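Long-range contact in LAE5 (Uncultured bacterium, PDB 5JD3), which is an alpha/beta hydrolase from a lake metagenome and probably acts as an esterase of the GDSL-like lipase/acylhydrolase family: residues M153-R165 against C189-L202. Sequence-based numbering, arbitrary orientation.
Sequences MILLTPYFIEPNR and CLLVDVQGAFDRYL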
ATOM      1  N   MET A 153      10.014  -4.076   7.188  1.00 41.01           N
ATOM      2  CA  MET A 153       9.008  -4.267   6.152  1.00 39.39           C
ATOM      3  C   MET A 153       7.636  -3.810   6.634  1.00 37.30           C
ATOM      4  O   MET A 153       7.171  -4.220   7.697  1.00 37.71           O
ATOM      5  CB  MET A 153       8.957  -5.732   5.719  1.00 39.72           C
ATOM      6  CG  MET A 153       8.155  -5.962   4.449  1.00 45.02           C
ATOM      7  SD  MET A 153       8.599  -7.495   3.615  1.00 58.88           S
ATOM      8  CE  MET A 153       7.722  -7.298   2.067  1.00 25.25           C
ATOM      9  N   ILE A 154       6.994  -2.957   5.842  1.00 36.11           N
ATOM     10  CA  ILE A 154       5.704  -2.387   6.213  1.00 34.87           C
ATOM     11  C   ILE A 154       4.576  -2.929   5.342  1.00 38.13           C
ATOM     12  O   ILE A 154       4.651  -2.883   4.114  1.00 40.53           O
ATOM     13  CB  ILE A 154       5.716  -0.847   6.109  1.00 33.61           C
ATOM     14  CG1 ILE A 154       6.832  -0.254   6.974  1.00 37.39           C
ATOM     15  CG2 ILE A 154       4.369  -0.275   6.511  1.00 24.59           C
ATOM     16  CD1 ILE A 154       8.084   0.106   6.201  1.00 42.81           C
ATOM     17  N   LEU A 155       3.531  -3.441   5.982  1.00 36.26           N
ATOM     18  CA  LEU A 155       2.368  -3.939   5.260  1.00 31.75           C
ATOM     19  C   LEU A 155       1.173  -3.012   5.450  1.00 29.95           C
ATOM     20  O   LEU A 155       0.695  -2.819   6.567  1.00 32.95           O
ATOM     21  CB  LEU A 155       2.015  -5.357   5.714  1.00 28.60           C
ATOM     22  CG  LEU A 155       3.112  -6.403   5.512  1.00 30.86           C
ATOM     23  CD1 LEU A 155       2.604  -7.798   5.847  1.00 30.77           C
ATOM     24  CD2 LEU A 155       3.645  -6.348   4.090  1.00 33.95           C
ATOM     25  N   LEU A 156       0.702  -2.435   4.350  1.00 28.57           N
ATOM     26  CA  LEU A 156      -0.463  -1.559   4.383  1.00 29.96           C
ATOM     27  C   LEU A 156      -1.700  -2.325   3.934  1.00 28.65           C
ATOM     28  O   LEU A 156      -1.739  -2.856   2.823  1.00 27.16           O
ATOM     29  CB  LEU A 156      -0.251  -0.325   3.501  1.00 33.72           C
ATOM     30  CG  LEU A 156       0.821   0.689   3.918  1.00 36.60           C
ATOM     31  CD1 LEU A 156       2.214   0.254   3.483  1.00 36.60           C
ATOM     32  CD2 LEU A 156       0.492   2.070   3.368  1.00 38.12           C
ATOM     33  N   THR A 157      -2.705  -2.380   4.801  1.00 27.77           N
ATOM     34  CA  THR A 157      -3.907  -3.161   4.532  1.00 30.81           C
ATOM     35  C   THR A 157      -4.667  -2.635   3.318  1.00 30.86           C
ATOM     36  O   THR A 157      -4.699  -1.427   3.070  1.00 32.22           O
ATOM     37  CB  THR A 157      -4.853  -3.181   5.759  1.00 37.34           C
ATOM     38  OG1 THR A 157      -5.956  -4.061   5.508  1.00 49.07           O
ATOM     39  CG2 THR A 157      -5.384  -1.791   6.065  1.00 31.18           C
ATOM     40  N   PRO A 158      -5.262  -3.548   2.536  1.00 29.44           N
ATOM     41  CA  PRO A 158      -6.170  -3.107   1.477  1.00 29.70           C
ATOM     42  C   PRO A 158      -7.411  -2.486   2.100  1.00 26.85           C
ATOM     43  O   PRO A 158      -7.724  -2.790   3.250  1.00 32.58           O
ATOM     44  CB  PRO A 158      -6.503  -4.403   0.733  1.00 29.69           C
ATOM     45  CG  PRO A 158      -6.302  -5.478   1.752  1.00 25.93           C
ATOM     46  CD  PRO A 158      -5.142  -5.016   2.588  1.00 25.04           C
ATOM     47  N   TYR A 159      -8.102  -1.625   1.366  1.00 24.14           N
ATOM     48  CA  TYR A 159      -9.256  -0.949   1.931  1.00 27.41           C
ATOM     49  C   TYR A 159     -10.425  -0.888   0.963  1.00 28.53           C
ATOM     50  O   TYR A 159     -10.275  -1.104  -0.240  1.00 24.19           O
ATOM     51  CB  TYR A 159      -8.882   0.472   2.371  1.00 26.81           C
ATOM     52  CG  TYR A 159      -8.557   1.400   1.222  1.00 25.64           C
ATOM     53  CD1 TYR A 159      -9.550   2.153   0.605  1.00 23.25           C
ATOM     54  CD2 TYR A 159      -7.259   1.523   0.751  1.00 21.47           C
ATOM     55  CE1 TYR A 159      -9.257   2.996  -0.448  1.00 23.20           C
ATOM     56  CE2 TYR A 159      -6.960   2.369  -0.298  1.00 26.15           C
ATOM     57  CZ  TYR A 159      -7.959   3.099  -0.895  1.00 24.54           C
ATOM     58  OH  TYR A 159      -7.655   3.939  -1.941  1.00 29.89           O
ATOM     59  N   PHE A 160     -11.593  -0.587   1.515  1.00 26.81           N
ATOM     60  CA  PHE A 160     -12.776  -0.280   0.732  1.00 24.77           C
ATOM     61  C   PHE A 160     -13.458   0.900   1.408  1.00 25.60           C
ATOM     62  O   PHE A 160     -13.845   0.812   2.572  1.00 24.96           O
ATOM     63  CB  PHE A 160     -13.706  -1.491   0.643  1.00 24.06           C
ATOM     64  CG  PHE A 160     -14.820  -1.332  -0.354  1.00 24.13           C
ATOM     65  CD1 PHE A 160     -14.589  -0.739  -1.585  1.00 25.56           C
ATOM     66  CD2 PHE A 160     -16.093  -1.796  -0.068  1.00 25.48           C
ATOM     67  CE1 PHE A 160     -15.611  -0.598  -2.505  1.00 22.66           C
ATOM     68  CE2 PHE A 160     -17.120  -1.658  -0.985  1.00 26.23           C
ATOM     69  CZ  PHE A 160     -16.877  -1.058  -2.205  1.00 23.92           C
ATOM     70  N   ILE A 161     -13.579   2.015   0.696  1.00 26.93           N
ATOM     71  CA  ILE A 161     -14.166   3.212   1.285  1.00 24.23           C
ATOM     72  C   ILE A 161     -15.678   3.034   1.393  1.00 30.31           C
ATOM     73  O   ILE A 161     -16.452   3.643   0.654  1.00 31.39           O
ATOM     74  CB  ILE A 161     -13.823   4.476   0.473  1.00 26.05           C
ATOM     75  CG1 ILE A 161     -12.322   4.523   0.189  1.00 25.25           C
ATOM     76  CG2 ILE A 161     -14.238   5.731   1.229  1.00 27.32           C
ATOM     77  CD1 ILE A 161     -11.880   5.745  -0.586  1.00 26.95           C
ATOM     78  N   GLU A 162     -16.083   2.178   2.325  1.00 29.32           N
ATOM     79  CA  GLU A 162     -17.487   1.862   2.545  1.00 28.94           C
ATOM     80  C   GLU A 162     -17.717   1.508   4.010  1.00 28.71           C
ATOM     81  O   GLU A 162     -17.213   0.494   4.492  1.00 27.66           O
ATOM     82  CB  GLU A 162     -17.928   0.707   1.643  1.00 26.27           C
ATOM     83  CG  GLU A 162     -19.360   0.256   1.869  1.00 34.50           C
ATOM     84  CD  GLU A 162     -20.361   1.377   1.669  1.00 38.51           C
ATOM     85  OE1 GLU A 162     -20.316   2.030   0.606  1.00 36.14           O
ATOM     86  OE2 GLU A 162     -21.190   1.606   2.574  1.00 41.66           O
ATOM     87  N   PRO A 163     -18.473   2.353   4.726  1.00 32.01           N
ATOM     88  CA  PRO A 163     -18.728   2.155   6.157  1.00 33.88           C
ATOM     89  C   PRO A 163     -19.625   0.954   6.458  1.00 30.55           C
ATOM     90  O   PRO A 163     -19.554   0.411   7.560  1.00 35.67           O
ATOM     91  CB  PRO A 163     -19.413   3.462   6.574  1.00 30.12           C
ATOM     92  CG  PRO A 163     -20.014   3.991   5.322  1.00 29.98           C
ATOM     93  CD  PRO A 163     -19.075   3.599   4.222  1.00 31.70           C
ATOM     94  N   ASN A 164     -20.453   0.547   5.500  1.00 28.23           N
ATOM     95  CA  ASN A 164     -21.326  -0.606   5.695  1.00 30.42           C
ATOM     96  C   ASN A 164     -20.516  -1.891   5.840  1.00 29.65           C
ATOM     97  O   ASN A 164     -19.974  -2.407   4.863  1.00 29.20           O
ATOM     98  CB  ASN A 164     -22.318  -0.741   4.538  1.00 29.65           C
ATOM     99  CG  ASN A 164     -23.308  -1.869   4.752  1.00 34.87           C
ATOM    100  OD1 ASN A 164     -23.574  -2.265   5.885  1.00 36.69           O
ATOM    101  ND2 ASN A 164     -23.854  -2.395   3.661  1.00 37.35           N
ATOM    102  N   ARG A 165     -20.445  -2.405   7.064  1.00 29.16           N
ATOM    103  CA  ARG A 165     -19.595  -3.550   7.370  1.00 30.17           C
ATOM    104  C   ARG A 165     -20.174  -4.872   6.871  1.00 34.24           C
ATOM    105  O   ARG A 165     -19.468  -5.879   6.815  1.00 40.76           O
ATOM    106  CB  ARG A 165     -19.344  -3.632   8.878  1.00 34.42           C
ATOM    107  CG  ARG A 165     -18.696  -2.387   9.456  1.00 37.59           C
ATOM    108  CD  ARG A 165     -17.340  -2.129   8.819  1.00 41.73           C
ATOM    109  NE  ARG A 165     -16.338  -3.104   9.240  1.00 49.70           N
ATOM    110  CZ  ARG A 165     -15.407  -2.867  10.158  1.00 56.19           C
ATOM    111  NH1 ARG A 165     -15.343  -1.683  10.751  1.00 55.44           N
ATOM    112  NH2 ARG A 165     -14.533  -3.810  10.481  1.00 59.46           N
ATOM    113  N   CYS A 189       6.343  -7.827  10.867  1.00 33.26           N
ATOM    114  CA  CYS A 189       6.205  -6.668   9.998  1.00 31.45           C
ATOM    115  C   CYS A 189       5.384  -5.578  10.668  1.00 32.34           C
ATOM    116  O   CYS A 189       4.549  -5.855  11.529  1.00 34.76           O
ATOM    117  CB  CYS A 189       5.553  -7.061   8.672  1.00 31.22           C
ATOM    118  SG  CYS A 189       6.380  -8.405   7.809  1.00 42.26           S
ATOM    119  N   LEU A 190       5.631  -4.335  10.273  1.00 30.96           N
ATOM    120  CA  LEU A 190       4.814  -3.219  10.722  1.00 30.66           C
ATOM    121  C   LEU A 190       3.540  -3.171   9.889  1.00 32.14           C
ATOM    122  O   LEU A 190       3.596  -3.207   8.661  1.00 36.10           O
ATOM    123  CB  LEU A 190       5.583  -1.901  10.609  1.00 30.85           C
ATOM    124  CG  LEU A 190       4.835  -0.623  10.994  1.00 32.82           C
ATOM    125  CD1 LEU A 190       4.318  -0.712  12.420  1.00 34.27           C
ATOM    126  CD2 LEU A 190       5.734   0.590  10.823  1.00 33.94           C
ATOM    127  N   LEU A 191       2.391  -3.106  10.552  1.00 31.53           N
ATOM    128  CA  LEU A 191       1.127  -3.051   9.831  1.00 32.06           C
ATOM    129  C   LEU A 191       0.464  -1.686   9.939  1.00 31.36           C
ATOM    130  O   LEU A 191       0.199  -1.195  11.034  1.00 31.00           O
ATOM    131  CB  LEU A 191       0.163  -4.126  10.332  1.00 31.55           C
ATOM    132  CG  LEU A 191      -1.147  -4.139   9.541  1.00 32.10           C
ATOM    133  CD1 LEU A 191      -1.406  -5.519   8.975  1.00 34.98           C
ATOM    134  CD2 LEU A 191      -2.324  -3.673  10.391  1.00 27.65           C
ATOM    135  N   VAL A 192       0.196  -1.084   8.786  1.00 31.07           N
ATOM    136  CA  VAL A 192      -0.528   0.176   8.732  1.00 30.01           C
ATOM    137  C   VAL A 192      -2.008  -0.084   8.478  1.00 29.06           C
ATOM    138  O   VAL A 192      -2.383  -0.642   7.447  1.00 27.74           O
ATOM    139  CB  VAL A 192       0.026   1.102   7.636  1.00 31.61           C
ATOM    140  CG1 VAL A 192      -0.798   2.375   7.555  1.00 34.90           C
ATOM    141  CG2 VAL A 192       1.484   1.423   7.907  1.00 32.15           C
ATOM    142  N   ASP A 193      -2.844   0.315   9.430  1.00 26.49           N
ATOM    143  CA  ASP A 193      -4.283   0.128   9.306  1.00 27.35           C
ATOM    144  C   ASP A 193      -4.907   1.265   8.502  1.00 20.57           C
ATOM    145  O   ASP A 193      -5.464   2.208   9.064  1.00 22.15           O
ATOM    146  CB  ASP A 193      -4.933   0.032  10.688  1.00 29.90           C
ATOM    147  CG  ASP A 193      -6.417  -0.274  10.616  1.00 37.54           C
ATOM    148  OD1 ASP A 193      -7.139   0.055  11.580  1.00 40.89           O
ATOM    149  OD2 ASP A 193      -6.860  -0.845   9.596  1.00 41.67           O
ATOM    150  N   VAL A 194      -4.799   1.169   7.181  1.00 20.60           N
ATOM    151  CA  VAL A 194      -5.360   2.165   6.277  1.00 22.94           C
ATOM    152  C   VAL A 194      -6.885   2.149   6.321  1.00 24.04           C
ATOM    153  O   VAL A 194      -7.527   3.201   6.308  1.00 24.72           O
ATOM    154  CB  VAL A 194      -4.891   1.933   4.828  1.00 22.59           C
ATOM    155  CG1 VAL A 194      -5.437   3.016   3.908  1.00 21.61           C
ATOM    156  CG2 VAL A 194      -3.372   1.886   4.764  1.00 20.00           C
ATOM    157  N   GLN A 195      -7.457   0.950   6.373  1.00 25.08           N
ATOM    158  CA  GLN A 195      -8.906   0.785   6.435  1.00 28.04           C
ATOM    159  C   GLN A 195      -9.488   1.489   7.654  1.00 26.50           C
ATOM    160  O   GLN A 195     -10.501   2.181   7.557  1.00 28.81           O
ATOM    161  CB  GLN A 195      -9.279  -0.699   6.462  1.00 28.42           C
ATOM    162  CG  GLN A 195     -10.774  -0.962   6.552  1.00 23.83           C
ATOM    163  CD  GLN A 195     -11.522  -0.495   5.320  1.00 25.14           C
ATOM    164  OE1 GLN A 195     -11.501  -1.155   4.280  1.00 21.72           O
ATOM    165  NE2 GLN A 195     -12.190   0.648   5.429  1.00 22.15           N
ATOM    166  N   GLY A 196      -8.838   1.309   8.799  1.00 20.75           N
ATOM    167  CA  GLY A 196      -9.259   1.959  10.027  1.00 23.45           C
ATOM    168  C   GLY A 196      -9.165   3.467   9.918  1.00 28.35           C
ATOM    169  O   GLY A 196     -10.008   4.189  10.451  1.00 33.78           O
ATOM    170  N   ALA A 197      -8.136   3.943   9.222  1.00 26.22           N
ATOM    171  CA  ALA A 197      -7.949   5.372   9.004  1.00 25.65           C
ATOM    172  C   ALA A 197      -9.113   5.950   8.211  1.00 22.17           C
ATOM    173  O   ALA A 197      -9.614   7.030   8.526  1.00 22.90           O
ATOM    174  CB  ALA A 197      -6.632   5.635   8.287  1.00 22.43           C
ATOM    175  N   PHE A 198      -9.544   5.223   7.183  1.00 20.74           N
ATOM    176  CA  PHE A 198     -10.698   5.639   6.396  1.00 23.93           C
ATOM    177  C   PHE A 198     -11.973   5.575   7.230  1.00 26.24           C
ATOM    178  O   PHE A 198     -12.842   6.437   7.108  1.00 30.49           O
ATOM    179  CB  PHE A 198     -10.844   4.776   5.140  1.00 27.19           C
ATOM    180  CG  PHE A 198     -10.009   5.246   3.980  1.00 28.04           C
ATOM    181  CD1 PHE A 198     -10.230   6.490   3.412  1.00 25.26           C
ATOM    182  CD2 PHE A 198      -9.014   4.440   3.450  1.00 22.97           C
ATOM    183  CE1 PHE A 198      -9.468   6.928   2.345  1.00 23.72           C
ATOM    184  CE2 PHE A 198      -8.249   4.873   2.380  1.00 23.15           C
ATOM    185  CZ  PHE A 198      -8.477   6.117   1.827  1.00 24.55           C
ATOM    186  N   ASP A 199     -12.075   4.558   8.082  1.00 23.94           N
ATOM    187  CA  ASP A 199     -13.242   4.394   8.947  1.00 29.93           C
ATOM    188  C   ASP A 199     -13.411   5.577   9.894  1.00 29.11           C
ATOM    189  O   ASP A 199     -14.533   5.962  10.223  1.00 29.32           O
ATOM    190  CB  ASP A 199     -13.142   3.095   9.751  1.00 33.36           C
ATOM    191  CG  ASP A 199     -13.340   1.861   8.892  1.00 39.41           C
ATOM    192  OD1 ASP A 199     -13.681   2.013   7.700  1.00 38.91           O
ATOM    193  OD2 ASP A 199     -13.165   0.739   9.412  1.00 40.96           O
ATOM    194  N   ARG A 200     -12.295   6.149  10.332  1.00 27.66           N
ATOM    195  CA  ARG A 200     -12.330   7.327  11.189  1.00 32.45           C
ATOM    196  C   ARG A 200     -12.779   8.553  10.402  1.00 29.84           C
ATOM    197  O   ARG A 200     -13.574   9.359  10.886  1.00 29.33           O
ATOM    198  CB  ARG A 200     -10.961   7.574  11.824  1.00 33.35           C
ATOM    199  CG  ARG A 200     -10.769   6.882  13.164  1.00 39.02           C
ATOM    200  CD  ARG A 200      -9.319   6.931  13.613  1.00 45.22           C
ATOM    201  NE  ARG A 200      -8.541   5.828  13.058  1.00 49.89           N
ATOM    202  CZ  ARG A 200      -7.274   5.925  12.673  1.00 51.39           C
ATOM    203  NH1 ARG A 200      -6.644   4.866  12.180  1.00 54.27           N
ATOM    204  NH2 ARG A 200      -6.635   7.082  12.776  1.00 50.54           N
ATOM    205  N   TYR A 201     -12.266   8.682   9.183  1.00 26.74           N
ATOM    206  CA  TYR A 201     -12.640   9.781   8.301  1.00 26.87           C
ATOM    207  C   TYR A 201     -14.129   9.734   7.969  1.00 28.33           C
ATOM    208  O   TYR A 201     -14.803  10.764   7.954  1.00 32.65           O
ATOM    209  CB  TYR A 201     -11.816   9.736   7.011  1.00 22.20           C
ATOM    210  CG  TYR A 201     -11.990  10.946   6.118  1.00 22.98           C
ATOM    211  CD1 TYR A 201     -11.096  12.007   6.172  1.00 22.72           C
ATOM    212  CD2 TYR A 201     -13.047  11.027   5.218  1.00 25.27           C
ATOM    213  CE1 TYR A 201     -11.249  13.114   5.356  1.00 25.14           C
ATOM    214  CE2 TYR A 201     -13.209  12.131   4.403  1.00 23.73           C
ATOM    215  CZ  TYR A 201     -12.307  13.169   4.474  1.00 24.06           C
ATOM    216  OH  TYR A 201     -12.465  14.267   3.660  1.00 22.54           O
ATOM    217  N   LEU A 202     -14.634   8.530   7.714  1.00 25.51           N
ATOM    218  CA  LEU A 202     -16.016   8.345   7.275  1.00 27.23           C
ATOM    219  C   LEU A 202     -17.043   8.630   8.369  1.00 27.94           C
ATOM    220  O   LEU A 202     -18.247   8.532   8.136  1.00 30.34           O
ATOM    221  CB  LEU A 202     -16.210   6.923   6.742  1.00 21.01           C
ATOM    222  CG  LEU A 202     -15.499   6.616   5.424  1.00 30.16           C
ATOM    223  CD1 LEU A 202     -15.589   5.134   5.088  1.00 26.64           C
ATOM    224  CD2 LEU A 202     -16.076   7.464   4.299  1.00 26.95           C
TER
HETATM  225  O   HOH W   1     -13.059   0.444  12.071  1.00 36.55           O
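F198 lays CE2 over the centre of one face of the Y159 ring, 3.4 Å above its plane; the two planes are inclined at 35°. V194 CG1 reaches the Y159 ring obliquely, while I161 CG1 sits over a face of F198 in a CH-pi contact, 4.3 Å from the centroid. With CG set between its backbone N and carbonyl carbon (chi1 68°), the Y159 ring lies against F198 and V194; its OH bonds to I215 O. The Q195 amide grips the backbone of F160 twice: OE1 accepts from F160 N at 2.8 Å, and NE2 gives a weak bond to F160 O. NE2 also donates to D199 OD1 from above the carboxylate plane. A leucine here in place of Q195 would probably leave F160 N without its acceptor and remove one of the bonds on D199 OD1. Before this, strands 153-156 and 190-192 pair in parallel through four backbone bonds at the sheet edge, in a beta-alpha-beta unit with helix 168-187. Beyond the amide, D199 OD2 pairs with R170 and faces R165 NH1 3.5 Å away, linked directly by charge only; a water donating to OD2 joins them weakly. Aromatic contact and a doubly bonded amide thus tie the loop after the strand to helix 194-201.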